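Local coordinates for protein putative enoyl-CoA hydratase/isomerase (Bordetella parapertussis, PDB 3ISA) that probably acts on acyl-CoA thioesters as a crotonase-fold enoyl-CoA hydratase or isomerase, its exact substrate and reaction being unestablished, at residues W18-S32 with L54-D68. Sequence-based numbering, arbitrary orientation.
Sequences WTFTLSRPEKRNALS and LVFAGAGRNFSAGFD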
loop_
_atom_site.group_PDB
_atom_site.type_symbol
_atom_site.label_atom_id
_atom_site.label_comp_id
_atom_site.label_asym_id
_atom_site.label_seq_id
_atom_site.Cartn_x
_atom_site.Cartn_y
_atom_site.Cartn_z
ATOM N N TRP D 18 -10.379 -33.891 0.875
ATOM C CA TRP D 18 -9.969 -34.423 2.169
ATOM C C TRP D 18 -10.908 -33.851 3.211
ATOM O O TRP D 18 -11.221 -32.651 3.189
ATOM C CB TRP D 18 -8.539 -34.021 2.540
ATOM C CG TRP D 18 -7.455 -34.749 1.808
ATOM C CD1 TRP D 18 -7.568 -35.498 0.664
ATOM C CD2 TRP D 18 -6.070 -34.766 2.167
ATOM N NE1 TRP D 18 -6.330 -35.990 0.298
ATOM C CE2 TRP D 18 -5.393 -35.554 1.202
ATOM C CE3 TRP D 18 -5.336 -34.201 3.221
ATOM C CZ2 TRP D 18 -4.007 -35.772 1.244
ATOM C CZ3 TRP D 18 -3.950 -34.414 3.262
ATOM C CH2 TRP D 18 -3.302 -35.203 2.283
ATOM N N THR D 19 -11.374 -34.706 4.111
ATOM C CA THR D 19 -12.211 -34.258 5.204
ATOM C C THR D 19 -11.422 -34.335 6.512
ATOM O O THR D 19 -10.947 -35.405 6.920
ATOM C CB THR D 19 -13.517 -35.084 5.283
ATOM O OG1 THR D 19 -14.198 -34.996 4.029
ATOM C CG2 THR D 19 -14.429 -34.586 6.426
ATOM N N PHE D 20 -11.294 -33.179 7.148
ATOM C CA PHE D 20 -10.626 -33.023 8.427
ATOM C C PHE D 20 -11.677 -32.988 9.533
ATOM O O PHE D 20 -12.370 -31.984 9.714
ATOM C CB PHE D 20 -9.840 -31.707 8.454
ATOM C CG PHE D 20 -8.712 -31.640 7.453
ATOM C CD1 PHE D 20 -7.429 -32.042 7.808
ATOM C CD2 PHE D 20 -8.932 -31.153 6.171
ATOM C CE1 PHE D 20 -6.370 -31.980 6.890
ATOM C CE2 PHE D 20 -7.881 -31.083 5.234
ATOM C CZ PHE D 20 -6.588 -31.495 5.604
ATOM N N THR D 21 -11.792 -34.082 10.274
ATOM C CA THR D 21 -12.744 -34.135 11.362
ATOM C C THR D 21 -12.015 -33.919 12.685
ATOM O O THR D 21 -11.210 -34.760 13.107
ATOM C CB THR D 21 -13.544 -35.476 11.364
ATOM O OG1 THR D 21 -14.206 -35.643 10.112
ATOM C CG2 THR D 21 -14.567 -35.499 12.509
ATOM N N LEU D 22 -12.281 -32.774 13.328
ATOM C CA LEU D 22 -11.782 -32.516 14.669
ATOM C C LEU D 22 -12.427 -33.549 15.574
ATOM O O LEU D 22 -13.648 -33.703 15.564
ATOM C CB LEU D 22 -12.125 -31.098 15.136
ATOM C CG LEU D 22 -11.245 -29.977 14.544
ATOM C CD1 LEU D 22 -11.414 -29.821 13.026
ATOM C CD2 LEU D 22 -11.551 -28.654 15.237
ATOM N N SER D 23 -11.589 -34.272 16.314
ATOM C CA SER D 23 -12.014 -35.498 16.968
ATOM C C SER D 23 -11.608 -35.528 18.437
ATOM O O SER D 23 -10.926 -36.443 18.909
ATOM C CB SER D 23 -11.464 -36.704 16.205
ATOM O OG SER D 23 -12.021 -36.774 14.903
ATOM N N ARG D 24 -12.023 -34.500 19.168
ATOM C CA ARG D 24 -11.906 -34.511 20.618
ATOM C C ARG D 24 -13.304 -34.254 21.210
ATOM O O ARG D 24 -13.521 -33.245 21.890
ATOM C CB ARG D 24 -10.889 -33.473 21.097
ATOM C CG ARG D 24 -9.492 -33.624 20.469
ATOM C CD ARG D 24 -8.549 -32.600 21.042
ATOM N NE ARG D 24 -8.180 -32.929 22.418
ATOM C CZ ARG D 24 -8.018 -32.040 23.400
ATOM N NH1 ARG D 24 -8.213 -30.738 23.182
ATOM N NH2 ARG D 24 -7.661 -32.459 24.606
ATOM N N PRO D 25 -14.260 -35.173 20.950
ATOM C CA PRO D 25 -15.650 -34.852 21.290
ATOM C C PRO D 25 -15.972 -34.803 22.795
ATOM O O PRO D 25 -17.025 -34.303 23.165
ATOM C CB PRO D 25 -16.444 -35.960 20.591
ATOM C CG PRO D 25 -15.512 -37.129 20.585
ATOM C CD PRO D 25 -14.142 -36.526 20.361
ATOM N N GLU D 26 -15.073 -35.298 23.648
ATOM C CA GLU D 26 -15.252 -35.197 25.105
ATOM C C GLU D 26 -14.701 -33.872 25.642
ATOM O O GLU D 26 -14.908 -33.537 26.813
ATOM C CB GLU D 26 -14.597 -36.384 25.837
ATOM C CG GLU D 26 -15.005 -37.776 25.309
ATOM C CD GLU D 26 -16.519 -37.988 25.292
ATOM O OE1 GLU D 26 -17.119 -38.062 26.387
ATOM O OE2 GLU D 26 -17.108 -38.086 24.185
ATOM N N LYS D 27 -13.991 -33.139 24.775
ATOM C CA LYS D 27 -13.395 -31.844 25.117
ATOM C C LYS D 27 -13.928 -30.716 24.216
ATOM O O LYS D 27 -13.272 -29.692 24.057
ATOM C CB LYS D 27 -11.861 -31.914 25.030
ATOM C CG LYS D 27 -11.166 -32.669 26.175
ATOM C CD LYS D 27 -10.886 -31.767 27.377
ATOM C CE LYS D 27 -10.401 -32.557 28.602
ATOM N NZ LYS D 27 -9.017 -33.080 28.474
ATOM N N ARG D 28 -15.121 -30.920 23.634
ATOM C CA ARG D 28 -15.807 -29.947 22.759
ATOM C C ARG D 28 -14.945 -29.530 21.554
ATOM O O ARG D 28 -15.027 -28.400 21.071
ATOM C CB ARG D 28 -16.266 -28.705 23.547
ATOM C CG ARG D 28 -17.069 -28.996 24.815
ATOM C CD ARG D 28 -17.494 -27.710 25.527
ATOM N NE ARG D 28 -16.352 -26.951 26.049
ATOM C CZ ARG D 28 -16.330 -25.626 26.195
ATOM N NH1 ARG D 28 -17.388 -24.889 25.867
ATOM N NH2 ARG D 28 -15.246 -25.038 26.672
ATOM N N ASN D 29 -14.117 -30.474 21.096
ATOM C CA ASN D 29 -13.182 -30.277 19.992
ATOM C C ASN D 29 -12.259 -29.076 20.196
ATOM O O ASN D 29 -11.914 -28.373 19.237
ATOM C CB ASN D 29 -13.930 -30.223 18.649
ATOM C CG ASN D 29 -14.539 -31.585 18.251
ATOM O OD1 ASN D 29 -13.992 -32.641 18.579
ATOM N ND2 ASN D 29 -15.653 -31.553 17.540
ATOM N N ALA D 30 -11.867 -28.859 21.450
ATOM C CA ALA D 30 -11.015 -27.737 21.808
ATOM C C ALA D 30 -9.618 -27.959 21.232
ATOM O O ALA D 30 -9.170 -29.088 21.067
ATOM C CB ALA D 30 -10.948 -27.544 23.318
ATOM N N LEU D 31 -8.968 -26.852 20.897
ATOM C CA LEU D 31 -7.716 -26.873 20.184
ATOM C C LEU D 31 -6.558 -26.961 21.152
ATOM O O LEU D 31 -6.087 -25.949 21.666
ATOM C CB LEU D 31 -7.605 -25.627 19.293
ATOM C CG LEU D 31 -8.698 -25.502 18.217
ATOM C CD1 LEU D 31 -8.472 -24.198 17.442
ATOM C CD2 LEU D 31 -8.738 -26.737 17.272
ATOM N N SER D 32 -6.122 -28.194 21.410
ATOM C CA SER D 32 -4.865 -28.450 22.089
ATOM C C SER D 32 -3.695 -28.136 21.149
ATOM O O SER D 32 -3.880 -28.057 19.930
ATOM C CB SER D 32 -4.794 -29.928 22.491
ATOM O OG SER D 32 -4.865 -30.769 21.351
ATOM N N LEU D 54 -10.938 -29.025 0.709
ATOM C CA LEU D 54 -10.747 -29.378 2.118
ATOM C C LEU D 54 -12.043 -29.160 2.857
ATOM O O LEU D 54 -12.613 -28.049 2.835
ATOM C CB LEU D 54 -9.659 -28.508 2.769
ATOM C CG LEU D 54 -8.359 -28.341 1.983
ATOM C CD1 LEU D 54 -7.318 -27.534 2.782
ATOM C CD2 LEU D 54 -7.803 -29.696 1.545
ATOM N N VAL D 55 -12.506 -30.214 3.522
ATOM C CA VAL D 55 -13.715 -30.144 4.345
ATOM C C VAL D 55 -13.342 -30.176 5.838
ATOM O O VAL D 55 -12.529 -31.006 6.278
ATOM C CB VAL D 55 -14.709 -31.299 4.015
ATOM C CG1 VAL D 55 -15.951 -31.230 4.915
ATOM C CG2 VAL D 55 -15.089 -31.281 2.536
ATOM N N PHE D 56 -13.911 -29.248 6.609
ATOM C CA PHE D 56 -13.717 -29.210 8.057
ATOM C C PHE D 56 -15.013 -29.463 8.833
ATOM O O PHE D 56 -16.020 -28.784 8.630
ATOM C CB PHE D 56 -13.114 -27.872 8.479
ATOM C CG PHE D 56 -11.735 -27.638 7.921
ATOM C CD1 PHE D 56 -10.610 -28.007 8.665
ATOM C CD2 PHE D 56 -11.561 -27.065 6.657
ATOM C CE1 PHE D 56 -9.339 -27.810 8.162
ATOM C CE2 PHE D 56 -10.268 -26.855 6.134
ATOM C CZ PHE D 56 -9.162 -27.231 6.900
ATOM N N ALA D 57 -14.960 -30.429 9.747
ATOM C CA ALA D 57 -16.134 -30.794 10.542
ATOM C C ALA D 57 -15.696 -31.185 11.942
ATOM O O ALA D 57 -14.514 -31.381 12.189
ATOM C CB ALA D 57 -16.898 -31.933 9.871
ATOM N N GLY D 58 -16.647 -31.276 12.865
ATOM C CA GLY D 58 -16.342 -31.698 14.218
ATOM C C GLY D 58 -17.142 -32.922 14.612
ATOM O O GLY D 58 -18.331 -32.996 14.315
ATOM N N ALA D 59 -16.478 -33.886 15.250
ATOM C CA ALA D 59 -17.139 -35.056 15.860
ATOM C C ALA D 59 -17.914 -34.650 17.116
ATOM O O ALA D 59 -17.566 -33.678 17.773
ATOM C CB ALA D 59 -16.102 -36.122 16.228
ATOM N N GLY D 60 -18.935 -35.418 17.487
ATOM C CA GLY D 60 -19.660 -35.113 18.722
ATOM C C GLY D 60 -20.663 -33.978 18.561
ATOM O O GLY D 60 -21.299 -33.861 17.516
ATOM N N ARG D 61 -20.764 -33.130 19.589
ATOM C CA ARG D 61 -21.833 -32.131 19.726
ATOM C C ARG D 61 -21.565 -30.781 19.044
ATOM O O ARG D 61 -22.484 -29.963 18.879
ATOM C CB ARG D 61 -22.125 -31.899 21.218
ATOM C CG ARG D 61 -22.708 -33.108 21.955
ATOM C CD ARG D 61 -22.737 -32.898 23.475
ATOM N NE ARG D 61 -21.853 -33.817 24.198
ATOM C CZ ARG D 61 -20.720 -33.471 24.805
ATOM N NH1 ARG D 61 -20.301 -32.210 24.790
ATOM N NH2 ARG D 61 -19.999 -34.393 25.435
ATOM N N ASN D 62 -20.310 -30.521 18.679
ATOM C CA ASN D 62 -19.977 -29.226 18.055
ATOM C C ASN D 62 -18.877 -29.292 16.992
ATOM O O ASN D 62 -18.338 -30.374 16.706
ATOM C CB ASN D 62 -19.642 -28.155 19.121
ATOM C CG ASN D 62 -18.214 -28.267 19.664
ATOM O OD1 ASN D 62 -17.566 -29.309 19.551
ATOM N ND2 ASN D 62 -17.720 -27.177 20.267
ATOM N N PHE D 63 -18.560 -28.128 16.429
ATOM C CA PHE D 63 -17.434 -27.952 15.502
ATOM C C PHE D 63 -16.128 -27.782 16.311
ATOM O O PHE D 63 -15.239 -28.639 16.232
ATOM C CB PHE D 63 -17.726 -26.762 14.560
ATOM C CG PHE D 63 -16.625 -26.454 13.576
ATOM C CD1 PHE D 63 -16.524 -27.157 12.379
ATOM C CD2 PHE D 63 -15.692 -25.444 13.846
ATOM C CE1 PHE D 63 -15.499 -26.866 11.462
ATOM C CE2 PHE D 63 -14.673 -25.154 12.953
ATOM C CZ PHE D 63 -14.567 -25.862 11.766
ATOM N N SER D 64 -16.030 -26.699 17.087
ATOM C CA SER D 64 -14.913 -26.474 18.027
ATOM C C SER D 64 -15.183 -25.356 19.044
ATOM O O SER D 64 -15.678 -24.271 18.692
ATOM C CB SER D 64 -13.604 -26.146 17.272
ATOM O OG SER D 64 -12.563 -25.823 18.180
ATOM N N ALA D 65 -14.779 -25.616 20.285
ATOM C CA ALA D 65 -14.778 -24.614 21.350
ATOM C C ALA D 65 -13.511 -23.755 21.383
ATOM O O ALA D 65 -13.328 -22.969 22.311
ATOM C CB ALA D 65 -15.011 -25.281 22.702
ATOM N N GLY D 66 -12.649 -23.880 20.365
ATOM C CA GLY D 66 -11.466 -23.024 20.272
ATOM C C GLY D 66 -10.353 -23.462 21.204
ATOM O O GLY D 66 -10.264 -24.624 21.526
ATOM N N PHE D 67 -9.519 -22.518 21.643
ATOM C CA PHE D 67 -8.343 -22.799 22.472
ATOM C C PHE D 67 -8.686 -23.693 23.682
ATOM O O PHE D 67 -9.634 -23.422 24.426
ATOM C CB PHE D 67 -7.752 -21.470 22.947
ATOM C CG PHE D 67 -6.389 -21.581 23.574
ATOM C CD1 PHE D 67 -5.247 -21.464 22.783
ATOM C CD2 PHE D 67 -6.240 -21.738 24.957
ATOM C CE1 PHE D 67 -3.974 -21.537 23.349
ATOM C CE2 PHE D 67 -4.953 -21.806 25.541
ATOM C CZ PHE D 67 -3.829 -21.703 24.727
ATOM N N ASP D 68 -7.941 -24.781 23.828
ATOM C CA ASP D 68 -8.098 -25.677 24.970
ATOM C C ASP D 68 -7.471 -25.064 26.222
ATOM O O ASP D 68 -6.239 -25.034 26.368
ATOM C CB ASP D 68 -7.502 -27.065 24.672
ATOM C CG ASP D 68 -7.965 -28.120 25.684
ATOM O OD1 ASP D 68 -8.486 -27.715 26.743
ATOM O OD2 ASP D 68 -7.822 -29.337 25.425
HETATM O O HOH W 1 -7.415 -31.117 27.422
HETATM O O HOH W 2 -19.460 -34.140 21.940
HETATM O O HOH W 3 -17.706 -32.248 24.711
#
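Phe20 and Phe56 have nearly parallel rings, their planes 12° apart, but are displaced along those planes with little overlap: Phe20 CD2 sits over the rim of one face of Phe56, 3.9 Å from Phe56 CE1. The edge of Phe20 meets Leu54 CD2 and the carbonyl oxygen of Val55, and broad flat phenyls suit this buried side of the sheet. One face of the Arg28 guanidinium rests on Ala65 CB, a methyl small enough to fit beneath it. The Arg24 guanidinium has Ser32 CB over one face and Lys27 CB over the other; at its edge Arg24 NH1 makes a 2.7 Å salt bridge to Asp68 OD2, which lies in the guanidinium plane, whereas NH1 approaches the carboxylate from its anti side, 30° out of the carboxylate plane. The bend at chi3 (73°) turns the arginine back so that NH1 also reaches Ala30 O, while a water joins Arg24 NH2, Lys27 NZ and Asp68 OD2.

Asn29 suits its buried place because its amide serves both loops. Asn29 ND2 donates to Ala59 O at 2.9 Å, on a lone pair, and weakly to the carbonyls of Asn62 and Phe63, while Asn29 OD1 accepts from Arg24 N. Ser64 OG donates to Asn29 O and accepts from Gly66 N, an ST turn. Leu31 N donates to Gly66 O at 2.7 Å, where positive phi favours glycine.

Strands 18-22 and 54-58 pair in parallel, as expected of the beta-alpha-beta unit whose helix 33-48 packs against Trp18, Leu31 and Leu54. Strand 9-13 flanks Phe20, strand 100-105 continues the sheet beyond Leu54, and Phe67 packs on helix 77-95.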